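PDB 7OL1: L-threonine 3-dehydrogenase from Clostridioides difficile, which probably catalyses the NAD-dependent oxidation of L-threonine to 2-amino-3-oxobutanoate. Local coordinates for residues Gly32-Glu37 with Asp238-Ile243; Ile25-Ala30 with Ile40-Glu45; Thr92-Ala97 with Asp245-Pro250. All blocks are in the same frame, centred on the assembly; numbering follows the deposited sequence.

Interaction 1 of 3, residues Gly32-Glu37 with Asp238-Ile243; sequences GQIGSE and DALQSI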
# COMPACT_ATOMS: atom_id res chain seq x y z
N GLY A 32 -2.77 19.36 14.56
CA GLY A 32 -2.06 19.54 13.27
C GLY A 32 -2.57 20.76 12.53
O GLY A 32 -3.49 21.42 13.04
N GLN A 33 -2.00 21.04 11.35
CA GLN A 33 -2.29 22.26 10.54
C GLN A 33 -3.79 22.33 10.19
O GLN A 33 -4.40 23.41 10.41
CB GLN A 33 -1.43 22.25 9.28
CG GLN A 33 -1.48 23.56 8.49
CD GLN A 33 -1.16 23.42 7.02
OE1 GLN A 33 -1.08 24.41 6.30
NE2 GLN A 33 -0.96 22.19 6.55
N ILE A 34 -4.33 21.23 9.68
CA ILE A 34 -5.75 21.07 9.25
C ILE A 34 -6.66 21.03 10.49
O ILE A 34 -7.66 21.78 10.52
CB ILE A 34 -5.92 19.77 8.43
CG1 ILE A 34 -4.90 19.66 7.29
CG2 ILE A 34 -7.37 19.57 7.98
CD1 ILE A 34 -5.11 18.47 6.36
N GLY A 35 -6.38 20.14 11.45
CA GLY A 35 -7.18 20.07 12.69
C GLY A 35 -7.33 21.42 13.39
O GLY A 35 -8.48 21.80 13.78
N SER A 36 -6.24 22.16 13.57
CA SER A 36 -6.27 23.49 14.24
C SER A 36 -7.47 24.28 13.70
O SER A 36 -8.24 24.80 14.53
CB SER A 36 -5.00 24.23 14.07
OG SER A 36 -3.99 23.61 14.84
N GLU A 37 -7.65 24.33 12.39
CA GLU A 37 -8.66 25.23 11.78
C GLU A 37 -9.97 24.47 11.56
O GLU A 37 -11.03 25.14 11.58
CB GLU A 37 -8.13 25.84 10.48
CG GLU A 37 -6.68 26.24 10.59
CD GLU A 37 -6.27 27.26 9.55
OE1 GLU A 37 -7.19 28.05 9.14
OE2 GLU A 37 -5.06 27.25 9.16
N ASP A 238 -10.84 26.54 1.45
CA ASP A 238 -11.25 25.62 0.35
C ASP A 238 -11.15 24.15 0.82
O ASP A 238 -12.18 23.41 0.72
CB ASP A 238 -10.39 25.85 -0.90
CG ASP A 238 -10.68 27.13 -1.68
OD1 ASP A 238 -11.90 27.52 -1.67
OD2 ASP A 238 -9.68 27.73 -2.30
N ALA A 239 -9.98 23.76 1.36
CA ALA A 239 -9.67 22.39 1.83
C ALA A 239 -10.66 21.99 2.94
O ALA A 239 -11.21 20.82 2.88
CB ALA A 239 -8.24 22.33 2.31
N LEU A 240 -10.88 22.87 3.91
CA LEU A 240 -11.76 22.53 5.05
C LEU A 240 -13.15 22.24 4.46
O LEU A 240 -13.70 21.17 4.81
CB LEU A 240 -11.77 23.63 6.11
CG LEU A 240 -10.41 23.93 6.76
CD1 LEU A 240 -10.54 25.03 7.81
CD2 LEU A 240 -9.82 22.70 7.41
N GLN A 241 -13.62 23.05 3.51
CA GLN A 241 -14.96 22.79 2.90
C GLN A 241 -15.01 21.45 2.16
O GLN A 241 -16.06 20.76 2.34
CB GLN A 241 -15.45 23.89 1.96
CG GLN A 241 -16.96 23.86 1.84
CD GLN A 241 -17.60 24.46 3.07
OE1 GLN A 241 -17.26 25.57 3.45
NE2 GLN A 241 -18.53 23.73 3.68
N SER A 242 -13.97 21.09 1.39
CA SER A 242 -13.77 19.75 0.74
C SER A 242 -14.21 18.62 1.67
O SER A 242 -15.08 17.79 1.24
CB SER A 242 -12.33 19.50 0.37
OG SER A 242 -11.72 20.70 -0.05
N ILE A 243 -13.62 18.61 2.88
CA ILE A 243 -13.82 17.61 3.96
C ILE A 243 -15.31 17.50 4.27
O ILE A 243 -15.85 16.37 4.29
CB ILE A 243 -13.03 17.96 5.23
CG1 ILE A 243 -11.52 17.94 5.00
CG2 ILE A 243 -13.43 17.01 6.34
CD1 ILE A 243 -10.68 18.48 6.13
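Leu240 reaches across from its helix to Ile34 and Glu37, at the start of helix 33-46. This helix follows the glycine-rich loop of a Rossmann fold. Gly29, Gly32 and Gly35 fit the GxxGxxG pattern of the NAD(P)-dependent epimerase/dehydratase family, which in relatives binds the pyrophosphate of the dinucleotide. The chain here is the apoenzyme.

Over the short segments, the axes of helix 33-46 and helix 236-248 come within 10.7 Å at their closest and cross at -80°. Side chains fill this distance, with no hydrogen bond between the two segments.

The side chain of Leu240 carries most of the contact. Its CB points to the other helix and also packs on the aliphatic part of Lys41, one turn after Glu37 on helix 33-46. CG lies anti to the carbonyl carbon (chi1 -61°), and there the chain forks. CD1 continues outward and meets Glu37 CB at 3.7 Å. It also lies 3.8 Å from the backbone atom Glu37 O. CD2 turns back to Ile34, 3.9 Å from Ile34 O and 4.0 Å from Ile34 CG2. Leu240 and Ile34 run alongside each other, pointing opposite ways.

Ile34 CG2 has a second neighbour. Ile243, one turn after Leu240, brings its CD1 to 3.9 Å from that methyl. Phe190 of strand 184-194 lies against Ile243 as well, tying this helix pair to the sheet. The carboxylate of Glu37 takes no part across the contact. Its OE2 makes a weak hydrogen bond to Ser195 OG.

Within the first segment, Gly32 O is gripped twice by Ser36. Ser36 OG reaches it at 2.9 Å from above the carbonyl plane, and Ser36 N approaches from the opposite face.

Interaction 2 of 3, residues Ile25-Ala30 with Ile40-Glu45; sequences ILITGA and IKLRNE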
# COMPACT_ATOMS: atom_id res chain seq x y z
N ILE A 25 -19.09 14.42 16.13
CA ILE A 25 -17.83 14.30 15.35
C ILE A 25 -16.63 14.16 16.31
O ILE A 25 -16.41 15.08 17.13
CB ILE A 25 -17.68 15.54 14.45
CG1 ILE A 25 -18.94 15.82 13.64
CG2 ILE A 25 -16.46 15.46 13.55
CD1 ILE A 25 -19.07 17.28 13.23
N LEU A 26 -15.84 13.09 16.16
CA LEU A 26 -14.51 12.94 16.81
C LEU A 26 -13.44 13.27 15.76
O LEU A 26 -13.41 12.60 14.76
CB LEU A 26 -14.37 11.50 17.32
CG LEU A 26 -12.97 11.02 17.71
CD1 LEU A 26 -12.39 11.82 18.86
CD2 LEU A 26 -12.98 9.54 18.08
N ILE A 27 -12.60 14.25 16.03
CA ILE A 27 -11.38 14.56 15.25
C ILE A 27 -10.14 14.04 15.98
O ILE A 27 -9.80 14.63 17.02
CB ILE A 27 -11.26 16.08 15.05
CG1 ILE A 27 -12.56 16.69 14.52
CG2 ILE A 27 -10.07 16.39 14.15
CD1 ILE A 27 -12.56 18.19 14.57
N THR A 28 -9.45 13.04 15.43
CA THR A 28 -8.06 12.68 15.83
C THR A 28 -7.09 13.63 15.11
O THR A 28 -7.46 14.17 14.07
CB THR A 28 -7.77 11.20 15.56
OG1 THR A 28 -7.40 11.15 14.19
CG2 THR A 28 -8.93 10.27 15.85
N GLY A 29 -5.93 13.89 15.70
CA GLY A 29 -4.90 14.79 15.14
C GLY A 29 -5.37 16.23 15.07
O GLY A 29 -4.91 17.00 14.20
N ALA A 30 -6.22 16.62 16.00
CA ALA A 30 -6.92 17.92 15.98
C ALA A 30 -5.96 19.10 16.14
O ALA A 30 -6.44 20.20 15.97
CB ALA A 30 -7.98 17.96 17.05
N ILE A 40 -12.38 24.30 14.99
CA ILE A 40 -13.06 25.62 15.11
C ILE A 40 -14.22 25.72 14.13
O ILE A 40 -15.31 26.15 14.54
CB ILE A 40 -12.06 26.73 14.86
CG1 ILE A 40 -11.06 26.86 16.01
CG2 ILE A 40 -12.81 28.01 14.58
CD1 ILE A 40 -9.77 27.55 15.60
N LYS A 41 -14.01 25.39 12.86
CA LYS A 41 -15.06 25.50 11.82
C LYS A 41 -16.26 24.62 12.22
O LYS A 41 -17.41 25.12 12.23
CB LYS A 41 -14.50 25.16 10.44
CG LYS A 41 -15.58 25.02 9.37
CD LYS A 41 -15.09 24.75 7.97
CE LYS A 41 -16.21 24.18 7.12
NZ LYS A 41 -17.03 25.23 6.47
N LEU A 42 -16.00 23.36 12.55
CA LEU A 42 -17.09 22.36 12.79
C LEU A 42 -17.81 22.68 14.10
O LEU A 42 -19.04 22.42 14.18
CB LEU A 42 -16.48 20.96 12.80
CG LEU A 42 -15.78 20.54 11.51
CD1 LEU A 42 -15.14 19.17 11.66
CD2 LEU A 42 -16.75 20.52 10.35
N ARG A 43 -17.09 23.24 15.09
CA ARG A 43 -17.66 23.77 16.36
C ARG A 43 -18.73 24.82 16.04
O ARG A 43 -19.87 24.63 16.49
CB ARG A 43 -16.59 24.38 17.26
CG ARG A 43 -15.91 23.36 18.16
CD ARG A 43 -14.64 23.81 18.87
NE ARG A 43 -14.27 22.73 19.78
CZ ARG A 43 -13.18 22.69 20.53
NH1 ARG A 43 -12.30 23.68 20.52
NH2 ARG A 43 -12.97 21.64 21.31
N ASN A 44 -18.36 25.84 15.25
CA ASN A 44 -19.25 26.95 14.81
C ASN A 44 -20.47 26.38 14.09
O ASN A 44 -21.56 26.91 14.31
CB ASN A 44 -18.56 27.95 13.89
CG ASN A 44 -17.49 28.75 14.59
OD1 ASN A 44 -17.40 28.77 15.82
ND2 ASN A 44 -16.64 29.41 13.82
N GLU A 45 -20.29 25.32 13.29
CA GLU A 45 -21.31 24.84 12.32
C GLU A 45 -22.16 23.70 12.89
O GLU A 45 -23.23 23.43 12.31
CB GLU A 45 -20.62 24.35 11.04
CG GLU A 45 -20.03 25.49 10.22
CD GLU A 45 -19.50 25.14 8.85
OE1 GLU A 45 -19.97 24.14 8.20
OE2 GLU A 45 -18.61 25.88 8.43
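Ile25 and Ile27 both turn their side chains to helix 33-46, and Leu42 answers them. This apolar contact is the whole of the direct meeting between the segments. Ile27 CD1 and Leu42 CD1 are 4.0 Å apart, methyl against methyl, on side chains set obliquely to each other. Ile25 comes a little less close, with CG2 at 4.4 Å from the same Leu42 CD1. One leucine branch is therefore shared by two isoleucines. With chi1 at -60°, Leu42 CG sits beside the backbone N, and an extended chi2 sends CD1 down to the strand. All three residues are buried.

Leu26 and Thr28 face the other side of the sheet, where both touch Phe81 of helix 78-87, so strand 25-28 is covered by a helix on each side. This is the first beta-alpha-beta unit of the Rossmann fold: strand 25-28, helix 33-46 and strand 51-55, joined by the right-handed crossover usual in this fold. At the end of the strand, Gly29 has a positive phi of 66° and begins the glycine-rich loop.

Backbone hydrogen bonds set the strand in the sheet. Ile25 and Ile27 bond to Ile52 on one neighbour, and Leu26 bonds to Thr92 and Ile94 on the other.

Charged and polar groups lie away from the apolar contact. Lys41 and Glu45, one turn apart on the helix, form a salt bridge with Lys41 NZ 2.6 Å from Glu45 OE2. The carboxylate oxygen uses its syn lone pair. Lys41 NZ has a second partner in Gln241 OE1 of helix 236-248, and Arg43 NH1 donates to Val64 O.

Interaction 3 of 3, residues Thr92-Ala97 with Asp245-Pro250; sequences TIIHLA and DLIEAP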
# COMPACT_ATOMS: atom_id res chain seq x y z
N THR A 92 -19.41 10.28 13.19
CA THR A 92 -18.30 10.66 12.29
C THR A 92 -16.96 10.66 13.03
O THR A 92 -16.88 11.29 14.09
CB THR A 92 -18.57 12.06 11.75
OG1 THR A 92 -19.90 11.97 11.27
CG2 THR A 92 -17.59 12.49 10.68
N ILE A 93 -15.94 10.03 12.45
CA ILE A 93 -14.52 10.15 12.90
C ILE A 93 -13.73 10.77 11.75
O ILE A 93 -13.71 10.20 10.67
CB ILE A 93 -13.99 8.76 13.31
CG1 ILE A 93 -14.91 8.07 14.32
CG2 ILE A 93 -12.56 8.85 13.84
CD1 ILE A 93 -14.38 6.77 14.86
N ILE A 94 -13.18 11.95 11.95
CA ILE A 94 -12.22 12.57 11.01
C ILE A 94 -10.82 12.26 11.55
O ILE A 94 -10.29 13.03 12.39
CB ILE A 94 -12.52 14.07 10.84
CG1 ILE A 94 -13.95 14.29 10.33
CG2 ILE A 94 -11.50 14.73 9.92
CD1 ILE A 94 -14.41 15.71 10.43
N HIS A 95 -10.26 11.17 11.06
CA HIS A 95 -8.94 10.62 11.43
C HIS A 95 -7.80 11.41 10.79
O HIS A 95 -7.18 10.85 9.89
CB HIS A 95 -8.87 9.14 11.06
CG HIS A 95 -7.70 8.47 11.67
ND1 HIS A 95 -7.45 8.55 13.02
CD2 HIS A 95 -6.69 7.74 11.13
CE1 HIS A 95 -6.33 7.89 13.28
NE2 HIS A 95 -5.85 7.37 12.14
N LEU A 96 -7.43 12.58 11.33
CA LEU A 96 -6.23 13.33 10.87
C LEU A 96 -4.93 12.85 11.53
O LEU A 96 -3.85 13.24 11.07
CB LEU A 96 -6.36 14.82 11.15
CG LEU A 96 -7.70 15.49 10.84
CD1 LEU A 96 -7.58 17.00 11.06
CD2 LEU A 96 -8.15 15.18 9.44
N ALA A 97 -4.94 12.09 12.62
CA ALA A 97 -3.68 11.74 13.32
C ALA A 97 -2.69 11.18 12.30
O ALA A 97 -3.08 10.26 11.60
CB ALA A 97 -3.92 10.72 14.41
N ASP A 245 -18.05 18.87 2.46
CA ASP A 245 -18.81 18.60 1.20
C ASP A 245 -18.74 17.08 0.95
O ASP A 245 -19.84 16.47 0.84
CB ASP A 245 -18.34 19.46 0.02
CG ASP A 245 -18.60 20.96 0.16
OD1 ASP A 245 -19.53 21.36 0.91
OD2 ASP A 245 -17.84 21.75 -0.47
N LEU A 246 -17.54 16.50 1.02
CA LEU A 246 -17.34 15.05 0.75
C LEU A 246 -17.92 14.18 1.87
O LEU A 246 -18.58 13.17 1.53
CB LEU A 246 -15.86 14.69 0.48
CG LEU A 246 -15.59 13.19 0.37
CD1 LEU A 246 -16.50 12.52 -0.65
CD2 LEU A 246 -14.13 12.87 0.06
N ILE A 247 -17.71 14.51 3.15
CA ILE A 247 -18.22 13.61 4.25
C ILE A 247 -19.73 13.39 4.06
O ILE A 247 -20.20 12.21 4.23
CB ILE A 247 -17.85 14.10 5.67
CG1 ILE A 247 -16.43 13.67 6.06
CG2 ILE A 247 -18.85 13.56 6.68
CD1 ILE A 247 -15.74 14.54 7.08
N GLU A 248 -20.43 14.48 3.68
CA GLU A 248 -21.91 14.62 3.69
C GLU A 248 -22.51 14.36 2.30
O GLU A 248 -23.74 14.31 2.21
CB GLU A 248 -22.30 16.01 4.17
CG GLU A 248 -21.80 16.28 5.58
CD GLU A 248 -22.60 17.28 6.38
OE1 GLU A 248 -22.69 18.45 5.93
OE2 GLU A 248 -23.11 16.90 7.46
N ALA A 249 -21.68 14.21 1.27
CA ALA A 249 -22.14 13.96 -0.11
C ALA A 249 -23.04 12.72 -0.17
O ALA A 249 -22.88 11.79 0.62
CB ALA A 249 -20.97 13.82 -1.03
N PRO A 250 -23.98 12.65 -1.13
CA PRO A 250 -24.80 11.45 -1.29
C PRO A 250 -23.90 10.26 -1.66
O PRO A 250 -23.13 10.39 -2.59
CB PRO A 250 -25.77 11.82 -2.44
CG PRO A 250 -25.72 13.34 -2.51
CD PRO A 250 -24.30 13.68 -2.13
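A chi1 of -58° in Ile94 and of -83° in Ile247 places CG1 of each residue next to its own backbone N. In each, CD1 then extends the chain outward, and the two side chains meet at about a right angle. Strand 92-95 is a parallel strand of the Rossmann sheet, between strands 25-28 and 132-138. Helix 236-248 lies over one of its faces.

Ile247 points from the helix to the strand and carries its side of the contact. Its CD1 sits 3.7 Å from Ile94 CG1 and 3.8 Å from Ile94 CD1, so the methyl lies against the outer part of the Ile94 branch. The other branch of Ile247 reaches back along the strand. Its CG2 is 4.3 Å from Thr92 CG2. No hydrogen bond joins the two segments.

Other apolar groups close in around this buried spot. Met22 touches Thr92, Ile94 and Ile247, and Phe134 of strand 132-138 touches Ile247. Ile94 also packs on Leu38 and Leu42, so it touches helix 33-46 as well as helix 236-248.

Beyond the contact, the strand runs into an inverse gamma turn centred on His95, with a weak hydrogen bond of 3.1 Å from Leu96 N to Ile94 O.

How the interactions relate
The three contacts lie together on one side of the Rossmann sheet, their centres 9 to 11 Å apart. Interactions 1 and 2 share helix 33-46, and interactions 1 and 3 share helix 236-248. Interactions 2 and 3 rest on neighbouring strands, 25-28 and 92-95. Along the chain, interaction 2 closes before interaction 3 opens, while the segments of interaction 1 alternate with those of both others. The two helices, some 200 residues apart, thus pack on each other and on the same face of the sheet. Direct contacts join the three: Ile34 CG2 lies 4.0 Å from Leu96 CD1, and Leu42 CD1 lies 3.7 Å from Ile94 CD1.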